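Local coordinates for protein Exo-arabinanase (Penicillium chrysogenum, PDB 3A72) that probably releases arabinobiose from the non-reducing ends of alpha-1,5-linked L-arabinan chains, at residues H312-A317 / G335-E340. Residues are numbered along the deposited sequence; the frame is centred on the assembly and turned at random.
Sequences HGYTRA and GVLLGE
Y314 and L337 meet in a loop-to-loop contact at the substrate end of a six-bladed beta-propeller, where the loop entering strand 317-320 lies beside the loop between strands 328-333 and 344-350 of the same blade. L337 lays its isobutyl group over one face of the phenol ring: CD2 stands 3.9 Å from the Y314 ring centroid, only 10° off the normal, a CH-pi contact. L337 CD1 lies above the rim, 3.9 Å from Y314 CD1 and CE1. Y314 CG lies anti to the backbone N (chi1 -177°), which carries the ring out toward L337. Behind this pair the backbones are joined directly, Y314 N donating to G335 O at 2.9 Å with an N-H...O angle of 153°. One water donates to both G335 O and Y314 O, its oxygen 2.8 Å from each, so the G335 carbonyl accepts twice and the two loops are bridged beside their direct bond. The bare G313 CA packs 3.5 Å from G335 O, so the backbones lie close. Farther out, H312 NE2 rests 3.7 Å from V336 CG1. V336 opens a type II beta turn closed by G339 N to V336 O. L24 touches both Y314 and L337, and each touches a bound alpha-L-arabinofuranose, the Y314 side chain at about 3 Å (nearest atoms). The bonded backbones thus probably help hold the Y314-L337 pair in place where it lines part of the sugar pocket.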
loop_
_atom_site.group_PDB
_atom_site.type_symbol
_atom_site.label_atom_id
_atom_site.label_comp_id
_atom_site.label_asym_id
_atom_site.label_seq_id
_atom_site.Cartn_x
_atom_site.Cartn_y
_atom_site.Cartn_z
ATOM N N HIS A 312 5.616 10.695 10.845
ATOM C CA HIS A 312 5.312 9.283 10.817
ATOM C C HIS A 312 3.802 9.069 10.699
ATOM O O HIS A 312 3.008 9.879 11.145
ATOM C CB HIS A 312 5.848 8.552 12.045
ATOM C CG HIS A 312 4.986 8.575 13.216
ATOM N ND1 HIS A 312 4.831 9.601 14.043
ATOM C CD2 HIS A 312 4.129 7.594 13.648
ATOM C CE1 HIS A 312 3.947 9.300 15.004
ATOM N NE2 HIS A 312 3.524 8.071 14.780
ATOM N N GLY A 313 3.415 7.937 10.103
ATOM C CA GLY A 313 2.020 7.583 10.079
ATOM C C GLY A 313 1.851 6.144 9.640
ATOM O O GLY A 313 2.730 5.514 9.081
ATOM N N TYR A 314 0.608 5.655 9.871
ATOM C CA TYR A 314 0.265 4.284 9.563
ATOM C C TYR A 314 0.287 4.044 8.046
ATOM O O TYR A 314 -0.311 4.806 7.269
ATOM C CB TYR A 314 -1.125 4.000 10.071
ATOM C CG TYR A 314 -1.623 2.566 9.902
ATOM C CD1 TYR A 314 -0.963 1.502 10.483
ATOM C CD2 TYR A 314 -2.748 2.323 9.172
ATOM C CE1 TYR A 314 -1.383 0.215 10.331
ATOM C CE2 TYR A 314 -3.251 1.037 9.054
ATOM C CZ TYR A 314 -2.572 -0.016 9.645
ATOM O OH TYR A 314 -3.087 -1.292 9.573
ATOM N N THR A 315 0.999 2.967 7.640
ATOM C CA THR A 315 1.222 2.627 6.238
ATOM C C THR A 315 1.518 3.846 5.348
ATOM O O THR A 315 1.043 3.992 4.232
ATOM C CB THR A 315 0.085 1.711 5.708
ATOM O OG1 THR A 315 0.556 1.089 4.476
ATOM C CG2 THR A 315 -1.235 2.344 5.449
ATOM N N ARG A 316 2.379 4.719 5.886
ATOM C CA ARG A 316 2.840 5.890 5.158
ATOM C C ARG A 316 3.340 5.473 3.793
ATOM O O ARG A 316 4.111 4.522 3.670
ATOM C CB ARG A 316 3.907 6.609 5.994
ATOM C CG ARG A 316 4.331 7.949 5.442
ATOM C CD ARG A 316 5.279 8.680 6.370
ATOM N NE ARG A 316 6.550 7.966 6.436
ATOM C CZ ARG A 316 7.627 8.430 7.047
ATOM N NH1 ARG A 316 7.642 9.643 7.590
ATOM N NH2 ARG A 316 8.748 7.698 7.106
ATOM N N ALA A 317 2.882 6.185 2.761
ATOM C CA ALA A 317 3.066 5.771 1.372
ATOM C C ALA A 317 4.188 6.543 0.732
ATOM O O ALA A 317 4.352 7.754 0.909
ATOM C CB ALA A 317 1.782 5.965 0.589
ATOM N N GLY A 335 -2.189 9.930 8.689
ATOM C CA GLY A 335 -2.378 9.907 10.121
ATOM C C GLY A 335 -2.041 8.613 10.761
ATOM O O GLY A 335 -1.437 7.721 10.154
ATOM N N VAL A 336 -2.387 8.491 12.048
ATOM C CA VAL A 336 -2.063 7.319 12.876
ATOM C C VAL A 336 -3.347 6.595 13.228
ATOM O O VAL A 336 -4.460 7.149 13.206
ATOM C CB VAL A 336 -1.291 7.726 14.144
ATOM C CG1 VAL A 336 0.028 8.383 13.757
ATOM C CG2 VAL A 336 -2.111 8.645 15.046
ATOM N N LEU A 337 -3.236 5.309 13.588
ATOM C CA LEU A 337 -4.376 4.535 14.059
ATOM C C LEU A 337 -5.050 5.262 15.218
ATOM O O LEU A 337 -4.387 5.725 16.159
ATOM C CB LEU A 337 -3.881 3.156 14.558
ATOM C CG LEU A 337 -3.500 2.178 13.398
ATOM C CD1 LEU A 337 -2.709 0.997 13.957
ATOM C CD2 LEU A 337 -4.715 1.674 12.621
ATOM N N LEU A 338 -6.371 5.382 15.161
ATOM C CA LEU A 338 -7.176 6.000 16.168
ATOM C C LEU A 338 -6.749 7.432 16.454
ATOM O O LEU A 338 -7.033 7.986 17.533
ATOM C CB LEU A 338 -7.173 5.168 17.465
ATOM C CG LEU A 338 -7.705 3.752 17.240
ATOM C CD1 LEU A 338 -7.680 2.955 18.518
ATOM C CD2 LEU A 338 -9.140 3.746 16.691
ATOM N N GLY A 339 -6.160 8.114 15.478
ATOM C CA GLY A 339 -5.669 9.433 15.725
ATOM C C GLY A 339 -6.761 10.450 15.945
ATOM O O GLY A 339 -7.732 10.441 15.246
ATOM N N GLU A 340 -6.540 11.345 16.895
ATOM C CA GLU A 340 -7.508 12.412 17.205
ATOM C C GLU A 340 -7.326 13.652 16.353
ATOM O O GLU A 340 -8.273 14.462 16.341
ATOM C CB GLU A 340 -7.384 12.769 18.703
ATOM C CG GLU A 340 -7.880 11.636 19.592
ATOM C CD GLU A 340 -9.341 11.304 19.573
ATOM O OE1 GLU A 340 -10.076 12.238 19.122
ATOM O OE2 GLU A 340 -9.741 10.162 19.993
HETATM O O HOH W 1 -2.523 6.357 7.916
#